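Local coordinates for uncharacterized protein (Bacteroides ovatus CL02T12C04, PDB 6PTM) that probably hydrolyses carrageenan chains from an end, as an exo-acting carrageenase of glycoside hydrolase family 42, at residues D247-G250 with T254-D257; P397-D402 with S407-E412; S426-W431 with K486-G491; F445-I450 with I586-N591. All blocks are in the same frame, centred on the assembly; numbering follows the deposited sequence.

Contact 1: residues D247-G250 with T254-D257; sequences DGPG and TMYD
The loop between helix 236-241 and helix 261-278 folds back on itself where Gly-250 pairs with Thr-254 in a single antiparallel bridge of the hydrogen-bonded kind. Two backbone bonds define it: Gly-250 N to Thr-254 O at 2.9 Å, with the donor in the carbonyl plane, and Thr-254 N to Gly-250 O at 3.0 Å, tilted 23° from that plane. Pro-249 touches the returning part of the loop through CB, which lies 3.4 Å from Thr-254 O and, farther off, 4.2 Å from Met-255 SD. Next to the bridge, Met-255 is the centre of an inverse gamma turn, with a weak bond from Tyr-256 N to Thr-254 O. Beyond the turn water replaces direct bonding: one molecule donates to both Gly-248 O (2.7 Å) and Tyr-256 O (2.6 Å). The loop follows strand 225-230 and helix 236-241 in what is probably the (β/α)8 barrel expected of a family 42 glycosidase. Asp-257 CB packs on Asp-247 O at 3.1 Å, and each oxygen of its carboxylate has a partner, OD2 Ser-309 OG and OD1 the backbone N of Asn-259. Tyr-256 directs its hydroxyl to His-231 and Asn-267.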
loop_
_atom_site.group_PDB
_atom_site.type_symbol
_atom_site.label_atom_id
_atom_site.label_comp_id
_atom_site.label_asym_id
_atom_site.label_seq_id
_atom_site.Cartn_x
_atom_site.Cartn_y
_atom_site.Cartn_z
ATOM N N ASP A 247 -30.081 1.262 -6.108
ATOM C CA ASP A 247 -29.678 0.582 -7.374
ATOM C C ASP A 247 -28.211 0.922 -7.683
ATOM O O ASP A 247 -27.718 1.948 -7.164
ATOM C CB ASP A 247 -30.574 0.969 -8.554
ATOM C CG ASP A 247 -32.050 0.632 -8.358
ATOM O OD1 ASP A 247 -32.351 -0.297 -7.615
ATOM O OD2 ASP A 247 -32.872 1.308 -8.972
ATOM N N GLY A 248 -27.547 0.078 -8.476
ATOM C CA GLY A 248 -26.182 0.299 -8.961
ATOM C C GLY A 248 -25.223 0.594 -7.818
ATOM O O GLY A 248 -24.488 1.558 -7.874
ATOM N N PRO A 249 -25.188 -0.247 -6.768
ATOM C CA PRO A 249 -24.217 -0.095 -5.700
ATOM C C PRO A 249 -22.813 -0.465 -6.201
ATOM O O PRO A 249 -22.682 -1.089 -7.265
ATOM C CB PRO A 249 -24.714 -1.102 -4.664
ATOM C CG PRO A 249 -25.239 -2.212 -5.521
ATOM C CD PRO A 249 -26.015 -1.459 -6.579
ATOM N N GLY A 250 -21.811 -0.041 -5.435
ATOM C CA GLY A 250 -20.417 -0.508 -5.544
ATOM C C GLY A 250 -20.206 -1.523 -4.460
ATOM O O GLY A 250 -19.819 -1.150 -3.380
ATOM N N THR A 254 -20.083 0.445 -0.859
ATOM C CA THR A 254 -20.975 1.609 -1.188
ATOM C C THR A 254 -22.357 1.076 -1.606
ATOM O O THR A 254 -22.575 0.804 -2.806
ATOM C CB THR A 254 -20.368 2.549 -2.245
ATOM O OG1 THR A 254 -19.036 2.924 -1.903
ATOM C CG2 THR A 254 -21.193 3.807 -2.424
ATOM N N MET A 255 -23.267 0.900 -0.654
ATOM C CA MET A 255 -24.515 0.131 -0.877
ATOM C C MET A 255 -25.639 1.120 -1.225
ATOM O O MET A 255 -26.725 1.109 -0.610
ATOM C CB MET A 255 -24.847 -0.717 0.353
ATOM C CG MET A 255 -23.894 -1.865 0.559
ATOM S SD MET A 255 -23.676 -2.819 -0.958
ATOM C CE MET A 255 -25.367 -3.387 -1.184
ATOM N N TYR A 256 -25.365 1.985 -2.184
ATOM C CA TYR A 256 -26.312 2.979 -2.721
ATOM C C TYR A 256 -25.704 3.515 -4.022
ATOM O O TYR A 256 -24.538 3.242 -4.313
ATOM C CB TYR A 256 -26.626 4.050 -1.675
ATOM C CG TYR A 256 -25.486 4.938 -1.240
ATOM C CD1 TYR A 256 -24.733 4.670 -0.104
ATOM C CD2 TYR A 256 -25.139 6.055 -1.981
ATOM C CE1 TYR A 256 -23.676 5.497 0.280
ATOM C CE2 TYR A 256 -24.061 6.858 -1.636
ATOM C CZ TYR A 256 -23.345 6.612 -0.475
ATOM O OH TYR A 256 -22.302 7.458 -0.131
ATOM N N ASP A 257 -26.486 4.294 -4.751
ATOM C CA ASP A 257 -26.141 4.775 -6.107
ATOM C C ASP A 257 -25.365 6.086 -5.989
ATOM O O ASP A 257 -25.987 7.090 -5.642
ATOM C CB ASP A 257 -27.429 4.996 -6.896
ATOM C CG ASP A 257 -27.167 5.506 -8.302
ATOM O OD1 ASP A 257 -25.989 5.542 -8.707
ATOM O OD2 ASP A 257 -28.143 5.808 -8.985
HETATM O O HOH W 1 -22.949 3.309 -6.424
HETATM O O HOH W 2 -24.759 3.275 -10.203
HETATM O O HOH W 3 -17.667 0.821 -3.502
#

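Contact 2: residues P397-D402 with S407-E412; sequences PNLWSD and SGIDLE. With EDO (1,2-ethanediol), chain D.
Leu-399 meets the 407-412 segment with nearly its whole side chain. Its CB lies 4.1 Å from Ser-407 OG; CG then branches, CD1 reaching Ile-409 CG1 at 3.7 Å while CD2 settles by Ser-407 CB at 4.0 Å. With CG beside the backbone N (chi1 -66°), both methyls come to Ser-407 CB from the same side, CD1 going on to Ile-409, and the leucine and isoleucine chains run at a slant to each other. Ser-407 OG is fixed by an ST turn, accepting from Ile-409 N at 3.1 Å with an N-H...O angle of 150°. A water joins the two backbones here, donating to Leu-399 O and Ile-409 O and accepting from Ser-407 OG. The contact links the short helix 398-401, which follows strand 391-394 of the four-stranded parallel sheet, to the start of helix 411-417, all within the sequence range of the beta-galactosidase family. At the next residue, Trp-400 meets Leu-411, the two crossing at about a right angle: Leu-411 CD2 presses on Trp-400 CB at 3.5 Å and approaches CG at 3.8 Å. Phe-456 stacks on the indole and Phe-599 meets it edge-to-face. Asp-410 caps helix 411-417 through OD1 to Ala-413 N, while OD2 forms a salt bridge with Lys-570.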
loop_
_atom_site.group_PDB
_atom_site.type_symbol
_atom_site.label_atom_id
_atom_site.label_comp_id
_atom_site.label_asym_id
_atom_site.label_seq_id
_atom_site.Cartn_x
_atom_site.Cartn_y
_atom_site.Cartn_z
ATOM N N PRO A 397 -4.691 -2.111 -3.851
ATOM C CA PRO A 397 -3.749 -1.917 -4.953
ATOM C C PRO A 397 -3.859 -2.940 -6.085
ATOM O O PRO A 397 -3.452 -2.613 -7.165
ATOM C CB PRO A 397 -2.392 -2.052 -4.278
ATOM C CG PRO A 397 -2.664 -1.603 -2.868
ATOM C CD PRO A 397 -4.026 -2.179 -2.549
ATOM N N ASN A 398 -4.354 -4.148 -5.811
ATOM C CA ASN A 398 -4.482 -5.229 -6.835
ATOM C C ASN A 398 -5.538 -4.816 -7.889
ATOM O O ASN A 398 -5.496 -5.390 -8.979
ATOM C CB ASN A 398 -4.665 -6.646 -6.228
ATOM C CG ASN A 398 -5.960 -6.929 -5.496
ATOM O OD1 ASN A 398 -6.833 -6.081 -5.360
ATOM N ND2 ASN A 398 -6.146 -8.173 -5.094
ATOM N N LEU A 399 -6.374 -3.803 -7.649
ATOM C CA LEU A 399 -7.283 -3.291 -8.709
ATOM C C LEU A 399 -6.479 -2.558 -9.794
ATOM O O LEU A 399 -7.014 -2.348 -10.861
ATOM C CB LEU A 399 -8.384 -2.426 -8.103
ATOM C CG LEU A 399 -9.375 -3.131 -7.189
ATOM C CD1 LEU A 399 -10.418 -2.164 -6.676
ATOM C CD2 LEU A 399 -10.047 -4.279 -7.924
ATOM N N TRP A 400 -5.207 -2.246 -9.544
ATOM C CA TRP A 400 -4.225 -1.832 -10.576
ATOM C C TRP A 400 -3.174 -2.920 -10.838
ATOM O O TRP A 400 -2.852 -3.110 -12.023
ATOM C CB TRP A 400 -3.531 -0.537 -10.185
ATOM C CG TRP A 400 -2.525 -0.097 -11.187
ATOM C CD1 TRP A 400 -2.731 0.695 -12.276
ATOM C CD2 TRP A 400 -1.117 -0.382 -11.162
ATOM N NE1 TRP A 400 -1.551 0.898 -12.945
ATOM C CE2 TRP A 400 -0.547 0.243 -12.284
ATOM C CE3 TRP A 400 -0.293 -1.128 -10.320
ATOM C CZ2 TRP A 400 0.802 0.131 -12.598
ATOM C CZ3 TRP A 400 1.056 -1.200 -10.595
ATOM C CH2 TRP A 400 1.586 -0.595 -11.734
ATOM N N SER A 401 -2.618 -3.575 -9.806
ATOM C CA SER A 401 -1.464 -4.496 -10.019
ATOM C C SER A 401 -1.941 -5.814 -10.664
ATOM O O SER A 401 -1.111 -6.454 -11.310
ATOM C CB SER A 401 -0.664 -4.728 -8.744
ATOM O OG SER A 401 -1.479 -5.227 -7.691
ATOM N N ASP A 402 -3.208 -6.208 -10.499
ATOM C CA ASP A 402 -3.810 -7.367 -11.215
ATOM C C ASP A 402 -4.490 -6.860 -12.501
ATOM O O ASP A 402 -4.423 -5.647 -12.790
ATOM C CB ASP A 402 -4.720 -8.206 -10.319
ATOM C CG ASP A 402 -3.980 -9.086 -9.301
ATOM O OD1 ASP A 402 -2.760 -9.274 -9.438
ATOM O OD2 ASP A 402 -4.632 -9.536 -8.353
ATOM N N SER A 407 -13.576 -2.245 -12.150
ATOM C CA SER A 407 -13.924 -1.786 -10.780
ATOM C C SER A 407 -14.298 -0.295 -10.760
ATOM O O SER A 407 -14.825 0.138 -9.737
ATOM C CB SER A 407 -12.774 -2.005 -9.823
ATOM O OG SER A 407 -11.662 -1.230 -10.239
ATOM N N GLY A 408 -13.919 0.475 -11.779
ATOM C CA GLY A 408 -14.079 1.945 -11.796
ATOM C C GLY A 408 -12.970 2.629 -10.998
ATOM O O GLY A 408 -13.034 3.857 -10.758
ATOM N N ILE A 409 -11.967 1.854 -10.586
ATOM C CA ILE A 409 -10.813 2.373 -9.821
ATOM C C ILE A 409 -9.682 2.700 -10.790
ATOM O O ILE A 409 -9.038 1.754 -11.364
ATOM C CB ILE A 409 -10.397 1.367 -8.733
ATOM C CG1 ILE A 409 -11.549 1.148 -7.753
ATOM C CG2 ILE A 409 -9.130 1.822 -8.037
ATOM C CD1 ILE A 409 -12.131 2.412 -7.117
ATOM N N ASP A 410 -9.421 3.997 -10.894
ATOM C CA ASP A 410 -8.333 4.600 -11.698
ATOM C C ASP A 410 -7.244 5.001 -10.701
ATOM O O ASP A 410 -7.366 6.067 -10.107
ATOM C CB ASP A 410 -8.883 5.757 -12.533
ATOM C CG ASP A 410 -7.878 6.491 -13.421
ATOM O OD1 ASP A 410 -6.643 6.329 -13.217
ATOM O OD2 ASP A 410 -8.332 7.238 -14.300
ATOM N N LEU A 411 -6.276 4.133 -10.447
ATOM C CA LEU A 411 -5.298 4.360 -9.351
ATOM C C LEU A 411 -4.557 5.683 -9.599
ATOM O O LEU A 411 -4.228 6.405 -8.631
ATOM C CB LEU A 411 -4.315 3.177 -9.262
ATOM C CG LEU A 411 -3.312 3.236 -8.111
ATOM C CD1 LEU A 411 -4.000 3.480 -6.789
ATOM C CD2 LEU A 411 -2.492 1.957 -8.026
ATOM N N GLU A 412 -4.218 5.985 -10.847
ATOM C CA GLU A 412 -3.483 7.230 -11.143
ATOM C C GLU A 412 -4.351 8.420 -10.728
ATOM O O GLU A 412 -3.865 9.282 -9.993
ATOM C CB GLU A 412 -3.181 7.390 -12.625
ATOM C CG GLU A 412 -2.592 8.745 -12.919
ATOM C CD GLU A 412 -1.969 8.870 -14.305
ATOM O OE1 GLU A 412 -2.526 8.219 -15.206
ATOM O OE2 GLU A 412 -0.967 9.616 -14.493
HETATM C C1 EDO D . 0.370 -9.756 -12.515
HETATM O O1 EDO D . 0.453 -8.810 -11.457
HETATM C C2 EDO D . -1.008 -10.122 -12.823
HETATM O O2 EDO D . -1.762 -10.376 -11.655
HETATM O O HOH W 4 -9.258 -0.930 -11.772
#

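Contact 3: residues S426-W431 with K486-G491; sequences SSCGAW and KEYARG
Tyr-488, in the first turn of helix 486-498, reaches from the helix to the loop that follows strand 421-423, an edge strand of the mixed sheet. The first shell is polar and centred on the phenol oxygen: Cys-428 N donates to Tyr-488 OH at 2.9 Å, with a bent N-H...O angle of 131°, and Ser-427 OG lies 3.1 Å from the same oxygen. Tyr-488 CZ is 4.1 Å from Cys-428 CA, the loop lying obliquely to the ring, and the hydroxyl is the closest atom of the tyrosine. CG is anti to the backbone N of Tyr-488 (chi1 168°), which carries the ring off the helix toward the loop. A phenylalanine in its place would probably leave Cys-428 N without this acceptor and Met-473 O without its hydroxyl partner. The next shell fixes both sides. Met-473 O holds Tyr-488 OH, and Asn-492 OD1, one turn along the same helix, bonds to Ser-427 OG. The loop is further tied by backbone bonds between Ser-427 and His-472, and from Asp-446 N to Cys-428 O. On the loop side, Cys-428 SG stands 4.2 Å from Tyr-488 OH.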
loop_
_atom_site.group_PDB
_atom_site.type_symbol
_atom_site.label_atom_id
_atom_site.label_comp_id
_atom_site.label_asym_id
_atom_site.label_seq_id
_atom_site.Cartn_x
_atom_site.Cartn_y
_atom_site.Cartn_z
ATOM N N SER A 426 -1.867 -5.501 0.524
ATOM C CA SER A 426 -1.642 -6.876 1.034
ATOM C C SER A 426 -0.299 -7.394 0.522
ATOM O O SER A 426 0.119 -7.009 -0.600
ATOM C CB SER A 426 -2.702 -7.855 0.585
ATOM O OG SER A 426 -3.976 -7.483 1.062
ATOM N N SER A 427 0.304 -8.297 1.294
ATOM C CA SER A 427 1.459 -9.121 0.871
ATOM C C SER A 427 1.190 -10.581 1.284
ATOM O O SER A 427 0.382 -11.254 0.648
ATOM C CB SER A 427 2.748 -8.549 1.429
ATOM O OG SER A 427 2.700 -8.459 2.852
ATOM N N CYS A 428 1.828 -11.049 2.339
ATOM C CA CYS A 428 1.571 -12.377 2.946
ATOM C C CYS A 428 2.050 -13.516 2.024
ATOM O O CYS A 428 2.482 -13.266 0.856
ATOM C CB CYS A 428 0.105 -12.526 3.339
ATOM S SG CYS A 428 -0.335 -11.486 4.757
ATOM N N GLY A 429 1.981 -14.731 2.569
ATOM C CA GLY A 429 2.547 -15.964 1.986
ATOM C C GLY A 429 1.491 -16.780 1.250
ATOM O O GLY A 429 0.454 -16.204 0.800
ATOM N N ALA A 430 1.743 -18.094 1.116
ATOM C CA ALA A 430 0.922 -18.995 0.277
ATOM C C ALA A 430 -0.481 -19.079 0.886
ATOM O O ALA A 430 -0.612 -19.086 2.120
ATOM C CB ALA A 430 1.587 -20.353 0.158
ATOM N N TRP A 431 -1.500 -19.147 0.038
ATOM C CA TRP A 431 -2.923 -19.323 0.440
ATOM C C TRP A 431 -3.117 -20.651 1.184
ATOM O O TRP A 431 -2.311 -21.536 0.998
ATOM C CB TRP A 431 -3.802 -19.262 -0.804
ATOM C CG TRP A 431 -3.965 -17.875 -1.337
ATOM C CD1 TRP A 431 -3.151 -16.793 -1.126
ATOM C CD2 TRP A 431 -5.041 -17.428 -2.181
ATOM N NE1 TRP A 431 -3.660 -15.695 -1.771
ATOM C CE2 TRP A 431 -4.813 -16.052 -2.435
ATOM C CE3 TRP A 431 -6.158 -18.057 -2.754
ATOM C CZ2 TRP A 431 -5.677 -15.294 -3.234
ATOM C CZ3 TRP A 431 -7.006 -17.308 -3.551
ATOM C CH2 TRP A 431 -6.760 -15.946 -3.788
ATOM N N LYS A 486 9.185 -13.085 13.170
ATOM C CA LYS A 486 9.454 -11.640 13.301
ATOM C C LYS A 486 10.267 -11.176 12.077
ATOM O O LYS A 486 10.111 -10.005 11.726
ATOM C CB LYS A 486 10.153 -11.354 14.621
ATOM C CG LYS A 486 11.581 -11.863 14.752
ATOM C CD LYS A 486 11.994 -11.743 16.189
ATOM C CE LYS A 486 13.468 -11.519 16.407
ATOM N NZ LYS A 486 14.219 -12.687 15.940
ATOM N N GLU A 487 11.106 -12.033 11.470
ATOM C CA GLU A 487 11.966 -11.659 10.301
ATOM C C GLU A 487 11.044 -11.303 9.117
ATOM O O GLU A 487 11.330 -10.365 8.384
ATOM C CB GLU A 487 12.931 -12.784 9.904
ATOM C CG GLU A 487 14.081 -13.017 10.885
ATOM C CD GLU A 487 13.758 -13.758 12.186
ATOM O OE1 GLU A 487 12.699 -14.403 12.279
ATOM O OE2 GLU A 487 14.527 -13.600 13.132
ATOM N N TYR A 488 9.999 -12.090 8.905
ATOM C CA TYR A 488 9.016 -11.818 7.838
ATOM C C TYR A 488 8.385 -10.444 8.090
ATOM O O TYR A 488 8.279 -9.626 7.160
ATOM C CB TYR A 488 7.920 -12.888 7.763
ATOM C CG TYR A 488 6.799 -12.415 6.884
ATOM C CD1 TYR A 488 6.936 -12.380 5.496
ATOM C CD2 TYR A 488 5.671 -11.842 7.446
ATOM C CE1 TYR A 488 5.935 -11.853 4.689
ATOM C CE2 TYR A 488 4.658 -11.330 6.655
ATOM C CZ TYR A 488 4.790 -11.328 5.273
ATOM O OH TYR A 488 3.772 -10.793 4.511
ATOM N N ALA A 489 7.989 -10.194 9.333
ATOM C CA ALA A 489 7.208 -8.983 9.656
ATOM C C ALA A 489 8.095 -7.753 9.396
ATOM O O ALA A 489 7.644 -6.742 8.712
ATOM C CB ALA A 489 6.707 -9.049 11.086
ATOM N N ARG A 490 9.326 -7.794 9.923
ATOM C CA ARG A 490 10.331 -6.699 9.764
ATOM C C ARG A 490 10.641 -6.484 8.277
ATOM O O ARG A 490 10.655 -5.321 7.829
ATOM C CB ARG A 490 11.613 -7.033 10.523
ATOM C CG ARG A 490 12.813 -6.170 10.174
ATOM C CD ARG A 490 13.984 -6.502 11.083
ATOM N NE ARG A 490 13.725 -6.075 12.456
ATOM C CZ ARG A 490 14.000 -4.869 12.965
ATOM N NH1 ARG A 490 14.561 -3.947 12.215
ATOM N NH2 ARG A 490 13.704 -4.585 14.235
ATOM N N GLY A 491 10.935 -7.543 7.539
ATOM C CA GLY A 491 11.295 -7.404 6.105
ATOM C C GLY A 491 10.208 -6.701 5.322
ATOM O O GLY A 491 10.492 -5.877 4.437
#

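Contact 4: residues F445-I450 with I586-N591; sequences FDWVEI and IYEKLN
Aromatic contact dominates between Trp-447 and Tyr-587. The tryptophan six-membered ring and the tyrosine ring are inclined by only 26°, yet their centroids are 5.8 Å apart, so the planes are slid past one another with little overlap. The nearest atoms are Trp-447 CZ3 and Tyr-587 CE2 at 3.5 Å, CZ3 arriving at the tyrosine's edge near its plane. Trp-447 takes the less common chi1 of 62°, its CG between backbone N and carbonyl carbon, which brings the six-membered ring up to Tyr-587. Polar groups approach the indole without bonding to it: Glu-588 OE2 lies 4.0 Å from Trp-447 CZ2, and Asn-591 ND2 lies 3.9 Å from CZ3, its amide plane 20° from the ring. These polar ends have partners of their own, Tyr-443 OH for Glu-588 and Glu-708 for Asn-591, while Tyr-587 OH bonds to Asp-455. An alanine here in place of Trp-447 would probably open a gap beside Tyr-587 CE2 and leave Glu-588 and Asn-591 without their indole neighbour. Within 445-450, Asp-446 OD1 accepts from Val-448 N at 3.3 Å, a capping bond reached from above the carboxylate plane. The contact joins the start of helix 448-460, flanked by helix 486-498, to the end of helix 579-590, which packs on helix 674-687 and on strand 597-600 of the second parallel sheet.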
loop_
_atom_site.group_PDB
_atom_site.type_symbol
_atom_site.label_atom_id
_atom_site.label_comp_id
_atom_site.label_asym_id
_atom_site.label_seq_id
_atom_site.Cartn_x
_atom_site.Cartn_y
_atom_site.Cartn_z
ATOM N N PHE A 445 7.035 -14.130 -0.591
ATOM C CA PHE A 445 5.711 -13.529 -0.294
ATOM C C PHE A 445 5.240 -12.791 -1.546
ATOM O O PHE A 445 6.023 -12.580 -2.493
ATOM C CB PHE A 445 5.733 -12.604 0.944
ATOM C CG PHE A 445 6.769 -11.501 0.902
ATOM C CD1 PHE A 445 6.522 -10.309 0.243
ATOM C CD2 PHE A 445 7.981 -11.647 1.542
ATOM C CE1 PHE A 445 7.484 -9.312 0.181
ATOM C CE2 PHE A 445 8.946 -10.652 1.471
ATOM C CZ PHE A 445 8.702 -9.496 0.772
ATOM N N ASP A 446 3.993 -12.351 -1.521
ATOM C CA ASP A 446 3.427 -11.581 -2.647
ATOM C C ASP A 446 3.978 -10.155 -2.516
ATOM O O ASP A 446 3.387 -9.375 -1.763
ATOM C CB ASP A 446 1.896 -11.674 -2.652
ATOM C CG ASP A 446 1.300 -10.846 -3.785
ATOM O OD1 ASP A 446 2.094 -10.334 -4.607
ATOM O OD2 ASP A 446 0.071 -10.710 -3.825
ATOM N N TRP A 447 5.062 -9.852 -3.232
ATOM C CA TRP A 447 5.818 -8.571 -3.191
ATOM C C TRP A 447 5.199 -7.503 -4.114
ATOM O O TRP A 447 5.739 -6.391 -4.138
ATOM C CB TRP A 447 7.293 -8.794 -3.593
ATOM C CG TRP A 447 7.456 -9.309 -4.995
ATOM C CD1 TRP A 447 7.003 -10.510 -5.475
ATOM C CD2 TRP A 447 8.036 -8.635 -6.131
ATOM N NE1 TRP A 447 7.286 -10.646 -6.806
ATOM C CE2 TRP A 447 7.936 -9.520 -7.238
ATOM C CE3 TRP A 447 8.653 -7.396 -6.322
ATOM C CZ2 TRP A 447 8.385 -9.180 -8.508
ATOM C CZ3 TRP A 447 9.136 -7.078 -7.573
ATOM C CH2 TRP A 447 8.985 -7.947 -8.651
ATOM N N VAL A 448 4.180 -7.821 -4.912
ATOM C CA VAL A 448 3.828 -7.015 -6.121
ATOM C C VAL A 448 3.149 -5.699 -5.686
ATOM O O VAL A 448 3.481 -4.656 -6.274
ATOM C CB VAL A 448 2.974 -7.808 -7.140
ATOM C CG1 VAL A 448 2.522 -6.926 -8.277
ATOM C CG2 VAL A 448 3.743 -8.975 -7.738
ATOM N N GLU A 449 2.243 -5.729 -4.704
ATOM C CA GLU A 449 1.551 -4.493 -4.250
ATOM C C GLU A 449 2.536 -3.526 -3.561
ATOM O O GLU A 449 2.564 -2.322 -3.953
ATOM C CB GLU A 449 0.364 -4.867 -3.384
ATOM C CG GLU A 449 -0.685 -5.617 -4.166
ATOM C CD GLU A 449 -1.885 -6.011 -3.333
ATOM O OE1 GLU A 449 -2.276 -5.230 -2.419
ATOM O OE2 GLU A 449 -2.388 -7.102 -3.589
ATOM N N ILE A 450 3.322 -3.974 -2.569
ATOM C CA ILE A 450 4.210 -3.051 -1.793
ATOM C C ILE A 450 5.442 -2.612 -2.606
ATOM O O ILE A 450 6.093 -1.640 -2.182
ATOM C CB ILE A 450 4.613 -3.653 -0.443
ATOM C CG1 ILE A 450 5.364 -4.979 -0.564
ATOM C CG2 ILE A 450 3.400 -3.771 0.477
ATOM C CD1 ILE A 450 5.953 -5.434 0.769
ATOM N N ILE A 586 8.224 -6.843 -17.139
ATOM C CA ILE A 586 9.280 -5.845 -17.438
ATOM C C ILE A 586 9.725 -5.185 -16.114
ATOM O O ILE A 586 10.950 -5.018 -15.915
ATOM C CB ILE A 586 8.883 -4.826 -18.537
ATOM C CG1 ILE A 586 9.998 -3.806 -18.776
ATOM C CG2 ILE A 586 7.585 -4.095 -18.238
ATOM C CD1 ILE A 586 11.386 -4.391 -19.074
ATOM N N TYR A 587 8.802 -4.892 -15.198
ATOM C CA TYR A 587 9.143 -4.376 -13.838
ATOM C C TYR A 587 10.121 -5.323 -13.144
ATOM O O TYR A 587 11.162 -4.875 -12.660
ATOM C CB TYR A 587 7.897 -4.260 -12.961
ATOM C CG TYR A 587 8.150 -3.725 -11.581
ATOM C CD1 TYR A 587 8.417 -2.382 -11.364
ATOM C CD2 TYR A 587 8.196 -4.575 -10.488
ATOM C CE1 TYR A 587 8.675 -1.886 -10.091
ATOM C CE2 TYR A 587 8.442 -4.096 -9.203
ATOM C CZ TYR A 587 8.657 -2.744 -9.001
ATOM O OH TYR A 587 8.890 -2.281 -7.759
ATOM N N GLU A 588 9.768 -6.606 -13.062
ATOM C CA GLU A 588 10.601 -7.668 -12.417
ATOM C C GLU A 588 11.980 -7.732 -13.095
ATOM O O GLU A 588 13.028 -7.864 -12.405
ATOM C CB GLU A 588 9.868 -8.995 -12.543
ATOM C CG GLU A 588 10.597 -10.178 -11.965
ATOM C CD GLU A 588 9.785 -11.458 -12.039
ATOM O OE1 GLU A 588 9.314 -11.806 -13.155
ATOM O OE2 GLU A 588 9.641 -12.113 -10.997
ATOM N N LYS A 589 11.982 -7.648 -14.417
ATOM C CA LYS A 589 13.217 -7.714 -15.222
ATOM C C LYS A 589 14.140 -6.565 -14.832
ATOM O O LYS A 589 15.328 -6.792 -14.800
ATOM C CB LYS A 589 12.860 -7.712 -16.712
ATOM C CG LYS A 589 14.036 -7.972 -17.615
ATOM C CD LYS A 589 14.550 -9.396 -17.462
ATOM C CE LYS A 589 15.535 -9.779 -18.533
ATOM N NZ LYS A 589 15.927 -11.199 -18.341
ATOM N N LEU A 590 13.608 -5.380 -14.510
ATOM C CA LEU A 590 14.435 -4.177 -14.276
ATOM C C LEU A 590 14.739 -3.971 -12.781
ATOM O O LEU A 590 15.634 -3.227 -12.500
ATOM C CB LEU A 590 13.726 -2.944 -14.847
ATOM C CG LEU A 590 13.489 -2.902 -16.358
ATOM C CD1 LEU A 590 12.783 -1.600 -16.722
ATOM C CD2 LEU A 590 14.782 -3.063 -17.145
ATOM N N ASN A 591 14.000 -4.585 -11.867
ATOM C CA ASN A 591 13.911 -4.147 -10.451
ATOM C C ASN A 591 15.043 -4.676 -9.551
ATOM O O ASN A 591 15.097 -4.250 -8.356
ATOM C CB ASN A 591 12.617 -4.595 -9.781
ATOM C CG ASN A 591 12.422 -3.875 -8.467
ATOM O OD1 ASN A 591 12.524 -2.654 -8.436
ATOM N ND2 ASN A 591 12.190 -4.620 -7.401
#

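All four contacts are largely buried, but contact 1 lies about 25 Å from the chain centre, against 12 to 14 Å for the others (centre to centre), and includes the exposed Asp-247. It alone has a backbone bridge; waters join the segments in contacts 1 and 2. Contact 2 is chiefly aliphatic, contact 3 a polar grip on one hydroxyl, contact 4 aromatic. Contact 4 touches both contact 2 and contact 3, which do not touch each other: Glu-449 packs on Pro-397, Asn-398 and Ser-401 of contact 2 and probably accepts from Ser-426 N of contact 3, while Cys-428 O probably accepts from Asp-446 N. Contact 1 touches none of them. Contacts 3 and 4 interleave along the chain.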